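Local coordinates for protein integral membrane indolylacetylinositol arabinosyltransferase EmbB (Mycolicibacterium smegmatis MC2 155, PDB 7BVC) that probably transfers arabinose to build the arabinan of cell-wall arabinogalactan, working from the membrane and binding the drug ethambutol, at residues Q431-I436 with F569-T574; L509-L514 with H580-F585; A522-V527 with N630-V635. All blocks are in the same frame, centred on the assembly; numbering follows the deposited sequence.

Interaction 1. Residues Q431-I436 with F569-T574; sequences QPTGLI and FFLMFT
With chi1 at -172°, Thr433 carries OG1 on the side opposite its backbone N and lays the hydroxyl alongside the Leu571 side chain, while a chi1 of -88° presents the Phe570 ring to the Leu435 carbonyl. The contact lies in the membrane part of the GT-C-like region of EmbB, where the connection between helices 415-428 and 439-443 meets the C-terminal end of helix 554-570 and the loop that follows. Thr433 and Leu571 run side by side, pointing the same way, and OG1 of Thr433 approaches CD2 of Leu571 to 4.2 Å. The ring of Phe570 is sandwiched. Over one face, displaced toward the rim, sits the carbonyl O of Leu435, 3.9 Å from Phe570 CD2; over the opposite face, centred, comes CD2 of Phe569 from its own segment. The Leu435 side chain adds an apolar touch, its CB lying 4.3 Å from Phe570 CD1. Dispersion and shape carry this interface; Thr574 OG1 and Leu571 O have polar partners outside the two segments, the former being hydrogen-bonded to the backbone O of Thr576. Behind the first segment, Thr433 and Ile436 pack on Ile394 of helix 391-411. On the second segment's side Phe569 touches a cardiolipin, and Met572 and Phe573 pack on the chain of another protein, so the contact bridges the interior of the membrane region and its lipid- and partner-facing surface. Within 431-436 a turn closes where Gly434 N donates to Gln431 O at 2.9 Å. The backbones come nearest at Thr433 and Thr574, where the methyl CG2 of Thr574 faces the carbonyl O of Pro432 at 4.3 Å.

Interaction 2. Residues L509-L514 with H580-F585; sequences LRYYYL and HHFGLF
A mixed contact, an arginine laid across a phenylalanine and reaching a histidine, joins Arg510 to Phe582 and His581, buried within the GT-C-like membrane region. It links the short helix 509-512 to the 3-10 segment 580-584, which leads into helix 586-599. The aliphatic part of Arg510 does the packing: its CG lies 3.6 Å from Phe582 CZ, and its CD is 3.7 Å from the same CZ. Both methylenes meet the CZ end of the ring obliquely, while the guanidinium plane is inclined at 71° to it. CG of Arg510 stands anti to the backbone N, and the chain then bends at chi3 (-84°), which turns the head group aside from Phe582 and toward the imidazole. There NH1 donates a weak hydrogen bond to His581 ND1, 3.3 Å long with an N-H...N angle of 155°, arriving at the edge of the imidazole in its plane. Around the far end of Phe582, Tyr511 brings CE1 to within 4.2 Å of CZ, near the plane of the phenyl ring, and Leu514 sets CD2 at 4.2 Å from CE2. Phe529 meets the rings of both Phe582 and Tyr511, while Tyr511 also touches a cardiolipin. The stronger hold on Arg510 comes from outside the two segments, where NH2 forms a salt bridge with Glu507 and weak bonds run from NE to Trp578 O, from NH2 to Leu571 O and between NH1 and Thr574 OG1, giving all three guanidinium nitrogens polar partners. This buried charge is probably compensated chiefly by Glu507; the weak bond to His581 may add to the hold that the Trp578 ring has on the imidazole, while the hydrocarbon part of the arginine supplies apolar packing.

Interaction 3. Residues A522-V527 with N630-V635; sequences AISRRV and NGWWYV
Arg525 and Trp633 meet at right angles, the indole directing the edge that carries its NE1 at one face of the guanidinium. NE1 stands over that face, toward its rim, 3.6 Å from Arg525 NH2 and 3.7 Å from Arg525 CZ, and the two planes are 89° apart. The guanidinium thus lies at the edge of the indole, near its plane, and the pairing is neither a parallel stack nor a cation-pi contact over the ring. Bends at chi2 (-110°) and chi3 (-69°) fold the arginine chain round so that its head group can reach the tryptophan. Separately, Ser524 OG approaches the six-membered ring of Trp632 obliquely, 3.5 Å from CH2 and 3.6 Å from CZ3. Nearer the start of the segments, Ala522 CB touches Gly631 O at 3.9 Å, and Ile523 CD1 lies 4.4 Å from Asn630 CB. These contacts tie the loop preceding helix 527-545 to the loop after helix 608-625 in the GT-C-like membrane region. Further out, helix 690-712 backs both segments, with Met698 against Ile523, Met702 against Ser524, Ser705 and Met706 against Trp632, and Ser705 OG hydrogen-bonded to Asn630 ND2. Arg525 is positioned by a salt bridge from NH2 to Asp520, a residue that Trp633 touches as well, and it packs on His580 of the ethambutol pocket. The side chain of Trp633 comes within about 6 Å of the bound drug. Since both NE1 and the guanidinium nitrogens are donors, their meeting is one of van der Waals contact; Asp520 would balance the arginine's charge, and the tryptophan would chiefly limit where the guanidinium can lie near the drug pocket.

How the interactions relate
The three interactions form a row through the GT-C-like membrane region, with centres 12 Å apart from interaction 1 to 2 and 13 Å from 2 to 3; interactions 1 and 3, 24 Å apart, do not touch. Along the chain the order is 431-436, 509-514, 522-527, 569-574, 580-585 and 630-635, so every pair of contacts interleaves and distant helices and loops are knitted together. Interaction 2 is the middle member: Leu584 packs against Thr433 and Ile436 of interaction 1, while Leu514 touches Arg525 and Arg526 of interaction 3. Interaction 1 touches cardiolipin, interaction 2 both cardiolipin and ethambutol, and interaction 3 comes near the drug.

Interaction 1. Residues Q431-I436 with F569-T574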
loop_
_atom_site.group_PDB
_atom_site.type_symbol
_atom_site.label_atom_id
_atom_site.label_comp_id
_atom_site.label_asym_id
_atom_site.label_seq_id
_atom_site.Cartn_x
_atom_site.Cartn_y
_atom_site.Cartn_z
ATOM N N GLN B 431 19.754 14.798 11.175
ATOM C CA GLN B 431 18.623 14.434 10.336
ATOM C C GLN B 431 17.351 14.873 11.040
ATOM O O GLN B 431 17.341 15.029 12.267
ATOM C CB GLN B 431 18.592 12.925 10.066
ATOM C CG GLN B 431 19.556 12.466 8.990
ATOM C CD GLN B 431 18.957 12.550 7.604
ATOM O OE1 GLN B 431 18.329 11.604 7.130
ATOM N NE2 GLN B 431 19.148 13.685 6.946
ATOM N N PRO B 432 16.261 15.084 10.297
ATOM C CA PRO B 432 14.993 15.433 10.957
ATOM C C PRO B 432 14.492 14.358 11.897
ATOM O O PRO B 432 13.681 14.657 12.781
ATOM C CB PRO B 432 14.030 15.645 9.781
ATOM C CG PRO B 432 14.645 14.917 8.640
ATOM C CD PRO B 432 16.124 15.034 8.833
ATOM N N THR B 433 14.948 13.117 11.741
ATOM C CA THR B 433 14.590 12.035 12.645
ATOM C C THR B 433 15.394 12.057 13.938
ATOM O O THR B 433 15.272 11.128 14.743
ATOM C CB THR B 433 14.768 10.684 11.947
ATOM O OG1 THR B 433 14.235 9.645 12.775
ATOM C CG2 THR B 433 16.236 10.407 11.685
ATOM N N GLY B 434 16.208 13.089 14.154
ATOM C CA GLY B 434 16.966 13.254 15.375
ATOM C C GLY B 434 16.181 13.791 16.547
ATOM O O GLY B 434 16.765 14.073 17.595
ATOM N N LEU B 435 14.864 13.943 16.401
ATOM C CA LEU B 435 14.033 14.424 17.498
ATOM C C LEU B 435 13.931 13.418 18.636
ATOM O O LEU B 435 13.355 13.738 19.680
ATOM C CB LEU B 435 12.635 14.763 16.983
ATOM C CG LEU B 435 12.377 16.211 16.571
ATOM C CD1 LEU B 435 11.077 16.314 15.797
ATOM C CD2 LEU B 435 12.349 17.112 17.791
ATOM N N ILE B 436 14.467 12.214 18.461
ATOM C CA ILE B 436 14.379 11.169 19.474
ATOM C C ILE B 436 15.329 11.474 20.624
ATOM O O ILE B 436 15.353 10.755 21.630
ATOM C CB ILE B 436 14.682 9.788 18.869
ATOM C CG1 ILE B 436 16.189 9.616 18.675
ATOM C CG2 ILE B 436 13.948 9.617 17.552
ATOM C CD1 ILE B 436 16.631 8.176 18.606
ATOM N N PHE B 569 6.378 8.304 19.898
ATOM C CA PHE B 569 5.500 9.440 19.626
ATOM C C PHE B 569 6.151 10.429 18.662
ATOM O O PHE B 569 5.521 10.873 17.697
ATOM C CB PHE B 569 5.120 10.128 20.939
ATOM C CG PHE B 569 4.513 11.491 20.765
ATOM C CD1 PHE B 569 3.172 11.631 20.449
ATOM C CD2 PHE B 569 5.277 12.634 20.942
ATOM C CE1 PHE B 569 2.609 12.882 20.295
ATOM C CE2 PHE B 569 4.719 13.887 20.788
ATOM C CZ PHE B 569 3.384 14.013 20.466
ATOM N N PHE B 570 7.413 10.786 18.912
ATOM C CA PHE B 570 8.154 11.709 18.064
ATOM C C PHE B 570 8.468 11.137 16.691
ATOM O O PHE B 570 8.887 11.893 15.810
ATOM C CB PHE B 570 9.464 12.116 18.744
ATOM C CG PHE B 570 9.338 13.304 19.651
ATOM C CD1 PHE B 570 8.889 14.518 19.164
ATOM C CD2 PHE B 570 9.680 13.210 20.989
ATOM C CE1 PHE B 570 8.777 15.614 19.996
ATOM C CE2 PHE B 570 9.569 14.301 21.825
ATOM C CZ PHE B 570 9.119 15.505 21.327
ATOM N N LEU B 571 8.310 9.826 16.492
ATOM C CA LEU B 571 8.525 9.268 15.162
ATOM C C LEU B 571 7.494 9.748 14.149
ATOM O O LEU B 571 7.691 9.537 12.948
ATOM C CB LEU B 571 8.523 7.741 15.213
ATOM C CG LEU B 571 9.906 7.091 15.296
ATOM C CD1 LEU B 571 9.806 5.586 15.115
ATOM C CD2 LEU B 571 10.851 7.699 14.273
ATOM N N MET B 572 6.410 10.372 14.594
ATOM C CA MET B 572 5.537 11.113 13.692
ATOM C C MET B 572 6.209 12.447 13.375
ATOM O O MET B 572 7.364 12.693 13.735
ATOM C CB MET B 572 4.154 11.292 14.308
ATOM C CG MET B 572 3.569 10.031 14.910
ATOM S SD MET B 572 1.875 10.257 15.482
ATOM C CE MET B 572 2.035 11.770 16.423
ATOM N N PHE B 573 5.497 13.320 12.660
ATOM C CA PHE B 573 5.987 14.660 12.350
ATOM C C PHE B 573 7.252 14.624 11.498
ATOM O O PHE B 573 7.854 15.669 11.234
ATOM C CB PHE B 573 6.242 15.456 13.635
ATOM C CG PHE B 573 5.106 15.410 14.614
ATOM C CD1 PHE B 573 3.818 15.719 14.215
ATOM C CD2 PHE B 573 5.327 15.056 15.931
ATOM C CE1 PHE B 573 2.772 15.675 15.113
ATOM C CE2 PHE B 573 4.284 15.012 16.834
ATOM C CZ PHE B 573 3.006 15.323 16.424
ATOM N N THR B 574 7.666 13.434 11.069
ATOM C CA THR B 574 8.826 13.372 10.191
ATOM C C THR B 574 8.374 13.358 8.734
ATOM O O THR B 574 7.375 12.714 8.400
ATOM C CB THR B 574 9.664 12.130 10.481
ATOM O OG1 THR B 574 8.849 10.959 10.354
ATOM C CG2 THR B 574 10.239 12.193 11.885
#

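Interaction 2. Residues L509-L514 with H580-F585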
loop_
_atom_site.group_PDB
_atom_site.type_symbol
_atom_site.label_atom_id
_atom_site.label_comp_id
_atom_site.label_asym_id
_atom_site.label_seq_id
_atom_site.Cartn_x
_atom_site.Cartn_y
_atom_site.Cartn_z
ATOM N N LEU B 509 1.704 4.117 7.838
ATOM C CA LEU B 509 2.415 3.553 6.694
ATOM C C LEU B 509 3.699 2.857 7.130
ATOM O O LEU B 509 4.090 1.837 6.548
ATOM C CB LEU B 509 2.723 4.647 5.674
ATOM C CG LEU B 509 1.657 4.906 4.612
ATOM C CD1 LEU B 509 2.180 5.865 3.559
ATOM C CD2 LEU B 509 1.209 3.603 3.980
ATOM N N ARG B 510 4.370 3.398 8.151
ATOM C CA ARG B 510 5.621 2.808 8.613
ATOM C C ARG B 510 5.421 1.386 9.116
ATOM O O ARG B 510 6.313 0.544 8.967
ATOM C CB ARG B 510 6.235 3.678 9.709
ATOM C CG ARG B 510 7.635 3.261 10.116
ATOM C CD ARG B 510 8.188 4.165 11.201
ATOM N NE ARG B 510 8.784 5.379 10.654
ATOM C CZ ARG B 510 8.283 6.597 10.827
ATOM N NH1 ARG B 510 8.891 7.646 10.294
ATOM N NH2 ARG B 510 7.176 6.763 11.532
ATOM N N TYR B 511 4.263 1.097 9.710
ATOM C CA TYR B 511 3.956 -0.252 10.163
ATOM C C TYR B 511 3.243 -1.080 9.106
ATOM O O TYR B 511 3.284 -2.312 9.174
ATOM C CB TYR B 511 3.105 -0.200 11.434
ATOM C CG TYR B 511 3.670 0.716 12.493
ATOM C CD1 TYR B 511 4.641 0.269 13.375
ATOM C CD2 TYR B 511 3.236 2.028 12.604
ATOM C CE1 TYR B 511 5.163 1.103 14.340
ATOM C CE2 TYR B 511 3.752 2.868 13.567
ATOM C CZ TYR B 511 4.715 2.401 14.433
ATOM O OH TYR B 511 5.232 3.236 15.393
ATOM N N TYR B 512 2.590 -0.436 8.138
ATOM C CA TYR B 512 2.016 -1.178 7.022
ATOM C C TYR B 512 3.098 -1.740 6.112
ATOM O O TYR B 512 2.927 -2.823 5.544
ATOM C CB TYR B 512 1.065 -0.278 6.233
ATOM C CG TYR B 512 0.775 -0.756 4.830
ATOM C CD1 TYR B 512 0.026 -1.902 4.606
ATOM C CD2 TYR B 512 1.244 -0.056 3.730
ATOM C CE1 TYR B 512 -0.244 -2.338 3.325
ATOM C CE2 TYR B 512 0.979 -0.484 2.446
ATOM C CZ TYR B 512 0.236 -1.624 2.249
ATOM O OH TYR B 512 -0.030 -2.053 0.970
ATOM N N TYR B 513 4.215 -1.024 5.962
ATOM C CA TYR B 513 5.312 -1.526 5.143
ATOM C C TYR B 513 6.058 -2.673 5.809
ATOM O O TYR B 513 6.801 -3.387 5.131
ATOM C CB TYR B 513 6.293 -0.398 4.825
ATOM C CG TYR B 513 5.750 0.651 3.889
ATOM C CD1 TYR B 513 4.777 0.336 2.952
ATOM C CD2 TYR B 513 6.212 1.958 3.942
ATOM C CE1 TYR B 513 4.278 1.294 2.095
ATOM C CE2 TYR B 513 5.719 2.922 3.088
ATOM C CZ TYR B 513 4.752 2.585 2.167
ATOM O OH TYR B 513 4.257 3.542 1.314
ATOM N N LEU B 514 5.880 -2.861 7.116
ATOM C CA LEU B 514 6.640 -3.876 7.836
ATOM C C LEU B 514 6.017 -5.261 7.717
ATOM O O LEU B 514 6.737 -6.262 7.777
ATOM C CB LEU B 514 6.763 -3.483 9.309
ATOM C CG LEU B 514 7.689 -4.325 10.185
ATOM C CD1 LEU B 514 9.109 -4.282 9.653
ATOM C CD2 LEU B 514 7.641 -3.843 11.623
ATOM N N HIS B 580 13.761 2.221 7.486
ATOM C CA HIS B 580 15.117 2.466 7.962
ATOM C C HIS B 580 15.145 3.224 9.282
ATOM O O HIS B 580 16.156 3.179 9.989
ATOM C CB HIS B 580 15.913 3.247 6.916
ATOM C CG HIS B 580 15.562 2.905 5.502
ATOM N ND1 HIS B 580 15.962 1.733 4.899
ATOM C CD2 HIS B 580 14.860 3.588 4.568
ATOM C CE1 HIS B 580 15.513 1.704 3.656
ATOM N NE2 HIS B 580 14.840 2.818 3.432
ATOM N N HIS B 581 14.063 3.915 9.630
ATOM C CA HIS B 581 13.986 4.678 10.867
ATOM C C HIS B 581 13.782 3.804 12.095
ATOM O O HIS B 581 13.559 4.341 13.185
ATOM C CB HIS B 581 12.862 5.711 10.777
ATOM C CG HIS B 581 13.054 6.724 9.694
ATOM N ND1 HIS B 581 12.088 7.648 9.360
ATOM C CD2 HIS B 581 14.101 6.960 8.869
ATOM C CE1 HIS B 581 12.532 8.407 8.376
ATOM N NE2 HIS B 581 13.750 8.011 8.060
ATOM N N PHE B 582 13.846 2.483 11.953
ATOM C CA PHE B 582 13.756 1.577 13.089
ATOM C C PHE B 582 15.117 1.241 13.682
ATOM O O PHE B 582 15.176 0.563 14.710
ATOM C CB PHE B 582 13.038 0.287 12.685
ATOM C CG PHE B 582 11.552 0.436 12.559
ATOM C CD1 PHE B 582 10.842 1.205 13.465
ATOM C CD2 PHE B 582 10.863 -0.195 11.540
ATOM C CE1 PHE B 582 9.475 1.343 13.352
ATOM C CE2 PHE B 582 9.495 -0.060 11.425
ATOM C CZ PHE B 582 8.802 0.710 12.332
ATOM N N GLY B 583 16.203 1.693 13.059
ATOM C CA GLY B 583 17.519 1.525 13.644
ATOM C C GLY B 583 17.797 2.443 14.811
ATOM O O GLY B 583 18.840 2.299 15.456
ATOM N N LEU B 584 16.890 3.380 15.093
ATOM C CA LEU B 584 17.050 4.275 16.230
ATOM C C LEU B 584 16.867 3.556 17.557
ATOM O O LEU B 584 17.292 4.075 18.594
ATOM C CB LEU B 584 16.051 5.425 16.131
ATOM C CG LEU B 584 16.217 6.343 14.924
ATOM C CD1 LEU B 584 15.081 7.341 14.860
ATOM C CD2 LEU B 584 17.551 7.054 14.988
ATOM N N PHE B 585 16.246 2.381 17.549
ATOM C CA PHE B 585 15.970 1.632 18.764
ATOM C C PHE B 585 17.099 0.691 19.154
ATOM O O PHE B 585 16.941 -0.067 20.113
ATOM C CB PHE B 585 14.676 0.829 18.604
ATOM C CG PHE B 585 13.448 1.682 18.465
ATOM C CD1 PHE B 585 13.022 2.482 19.510
ATOM C CD2 PHE B 585 12.722 1.682 17.288
ATOM C CE1 PHE B 585 11.894 3.267 19.382
ATOM C CE2 PHE B 585 11.594 2.466 17.156
ATOM C CZ PHE B 585 11.180 3.258 18.204
#

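Interaction 3. Residues A522-V527 with N630-V635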
loop_
_atom_site.group_PDB
_atom_site.type_symbol
_atom_site.label_atom_id
_atom_site.label_comp_id
_atom_site.label_asym_id
_atom_site.label_seq_id
_atom_site.Cartn_x
_atom_site.Cartn_y
_atom_site.Cartn_z
ATOM N N ALA B 522 11.771 -7.711 5.806
ATOM C CA ALA B 522 12.217 -9.085 5.657
ATOM C C ALA B 522 12.336 -9.741 7.029
ATOM O O ALA B 522 11.920 -9.182 8.047
ATOM C CB ALA B 522 13.540 -9.124 4.891
ATOM N N ILE B 523 12.898 -10.951 7.050
ATOM C CA ILE B 523 13.036 -11.689 8.303
ATOM C C ILE B 523 13.892 -10.912 9.294
ATOM O O ILE B 523 13.581 -10.843 10.489
ATOM C CB ILE B 523 13.610 -13.093 8.034
ATOM C CG1 ILE B 523 12.546 -13.994 7.411
ATOM C CG2 ILE B 523 14.129 -13.720 9.313
ATOM C CD1 ILE B 523 13.041 -15.383 7.106
ATOM N N SER B 524 14.972 -10.297 8.814
ATOM C CA SER B 524 15.919 -9.620 9.688
ATOM C C SER B 524 15.527 -8.186 10.017
ATOM O O SER B 524 16.067 -7.619 10.972
ATOM C CB SER B 524 17.312 -9.626 9.056
ATOM O OG SER B 524 17.328 -8.854 7.867
ATOM N N ARG B 525 14.610 -7.589 9.262
ATOM C CA ARG B 525 14.237 -6.194 9.457
ATOM C C ARG B 525 13.018 -6.019 10.355
ATOM O O ARG B 525 12.452 -4.923 10.398
ATOM C CB ARG B 525 13.986 -5.527 8.105
ATOM C CG ARG B 525 15.061 -5.808 7.075
ATOM C CD ARG B 525 15.880 -4.566 6.789
ATOM N NE ARG B 525 15.107 -3.557 6.072
ATOM C CZ ARG B 525 15.541 -2.329 5.812
ATOM N NH1 ARG B 525 16.747 -1.952 6.214
ATOM N NH2 ARG B 525 14.770 -1.479 5.153
ATOM N N ARG B 526 12.602 -7.067 11.069
ATOM C CA ARG B 526 11.490 -6.976 12.004
ATOM C C ARG B 526 11.915 -7.103 13.458
ATOM O O ARG B 526 11.150 -6.706 14.349
ATOM C CB ARG B 526 10.448 -8.060 11.695
ATOM C CG ARG B 526 9.980 -8.060 10.252
ATOM C CD ARG B 526 8.958 -9.147 9.987
ATOM N NE ARG B 526 8.426 -9.067 8.631
ATOM C CZ ARG B 526 7.353 -9.724 8.206
ATOM N NH1 ARG B 526 6.689 -10.517 9.034
ATOM N NH2 ARG B 526 6.943 -9.588 6.955
ATOM N N VAL B 527 13.115 -7.631 13.706
ATOM C CA VAL B 527 13.592 -7.863 15.066
ATOM C C VAL B 527 13.673 -6.552 15.836
ATOM O O VAL B 527 13.200 -6.454 16.974
ATOM C CB VAL B 527 14.954 -8.579 15.029
ATOM C CG1 VAL B 527 15.364 -9.031 16.415
ATOM C CG2 VAL B 527 14.903 -9.758 14.074
ATOM N N ASN B 630 14.026 -13.827 2.907
ATOM C CA ASN B 630 15.343 -13.604 3.493
ATOM C C ASN B 630 16.228 -12.807 2.542
ATOM O O ASN B 630 17.406 -13.131 2.361
ATOM C CB ASN B 630 15.999 -14.940 3.844
ATOM C CG ASN B 630 17.194 -14.779 4.757
ATOM O OD1 ASN B 630 17.231 -13.882 5.597
ATOM N ND2 ASN B 630 18.184 -15.646 4.592
ATOM N N GLY B 631 15.671 -11.774 1.920
ATOM C CA GLY B 631 16.375 -11.006 0.907
ATOM C C GLY B 631 17.023 -9.754 1.473
ATOM O O GLY B 631 16.485 -9.118 2.379
ATOM N N TRP B 632 18.185 -9.417 0.928
ATOM C CA TRP B 632 18.886 -8.174 1.212
ATOM C C TRP B 632 18.782 -7.260 -0.007
ATOM O O TRP B 632 18.136 -7.593 -1.004
ATOM C CB TRP B 632 20.330 -8.461 1.616
ATOM C CG TRP B 632 20.429 -9.491 2.704
ATOM C CD1 TRP B 632 20.470 -10.844 2.548
ATOM C CD2 TRP B 632 20.484 -9.250 4.115
ATOM N NE1 TRP B 632 20.553 -11.461 3.771
ATOM C CE2 TRP B 632 20.563 -10.504 4.749
ATOM C CE3 TRP B 632 20.476 -8.095 4.903
ATOM C CZ2 TRP B 632 20.634 -10.635 6.134
ATOM C CZ3 TRP B 632 20.547 -8.229 6.275
ATOM C CH2 TRP B 632 20.626 -9.488 6.878
ATOM N N TRP B 633 19.425 -6.093 0.064
ATOM C CA TRP B 633 18.960 -4.980 -0.764
ATOM C C TRP B 633 19.450 -5.038 -2.211
ATOM O O TRP B 633 18.658 -5.253 -3.133
ATOM C CB TRP B 633 19.358 -3.654 -0.113
ATOM C CG TRP B 633 18.255 -3.066 0.704
ATOM C CD1 TRP B 633 18.254 -2.855 2.051
ATOM C CD2 TRP B 633 16.977 -2.631 0.230
ATOM N NE1 TRP B 633 17.059 -2.308 2.444
ATOM C CE2 TRP B 633 16.257 -2.160 1.342
ATOM C CE3 TRP B 633 16.374 -2.589 -1.030
ATOM C CZ2 TRP B 633 14.965 -1.654 1.235
ATOM C CZ3 TRP B 633 15.093 -2.088 -1.135
ATOM C CH2 TRP B 633 14.402 -1.626 -0.010
ATOM N N TYR B 634 20.750 -4.853 -2.441
ATOM C CA TYR B 634 21.232 -4.739 -3.816
ATOM C C TYR B 634 22.219 -5.834 -4.192
ATOM O O TYR B 634 21.952 -6.602 -5.120
ATOM C CB TYR B 634 21.854 -3.351 -4.036
ATOM C CG TYR B 634 22.584 -3.211 -5.351
ATOM C CD1 TYR B 634 22.002 -3.634 -6.538
ATOM C CD2 TYR B 634 23.857 -2.662 -5.405
ATOM C CE1 TYR B 634 22.667 -3.517 -7.739
ATOM C CE2 TYR B 634 24.528 -2.539 -6.605
ATOM C CZ TYR B 634 23.927 -2.970 -7.768
ATOM O OH TYR B 634 24.587 -2.856 -8.967
ATOM N N VAL B 635 23.345 -5.941 -3.492
ATOM C CA VAL B 635 24.348 -6.957 -3.789
ATOM C C VAL B 635 24.639 -7.852 -2.600
ATOM O O VAL B 635 25.322 -8.873 -2.765
ATOM C CB VAL B 635 25.659 -6.330 -4.308
ATOM C CG1 VAL B 635 25.491 -5.868 -5.742
ATOM C CG2 VAL B 635 26.079 -5.175 -3.424
#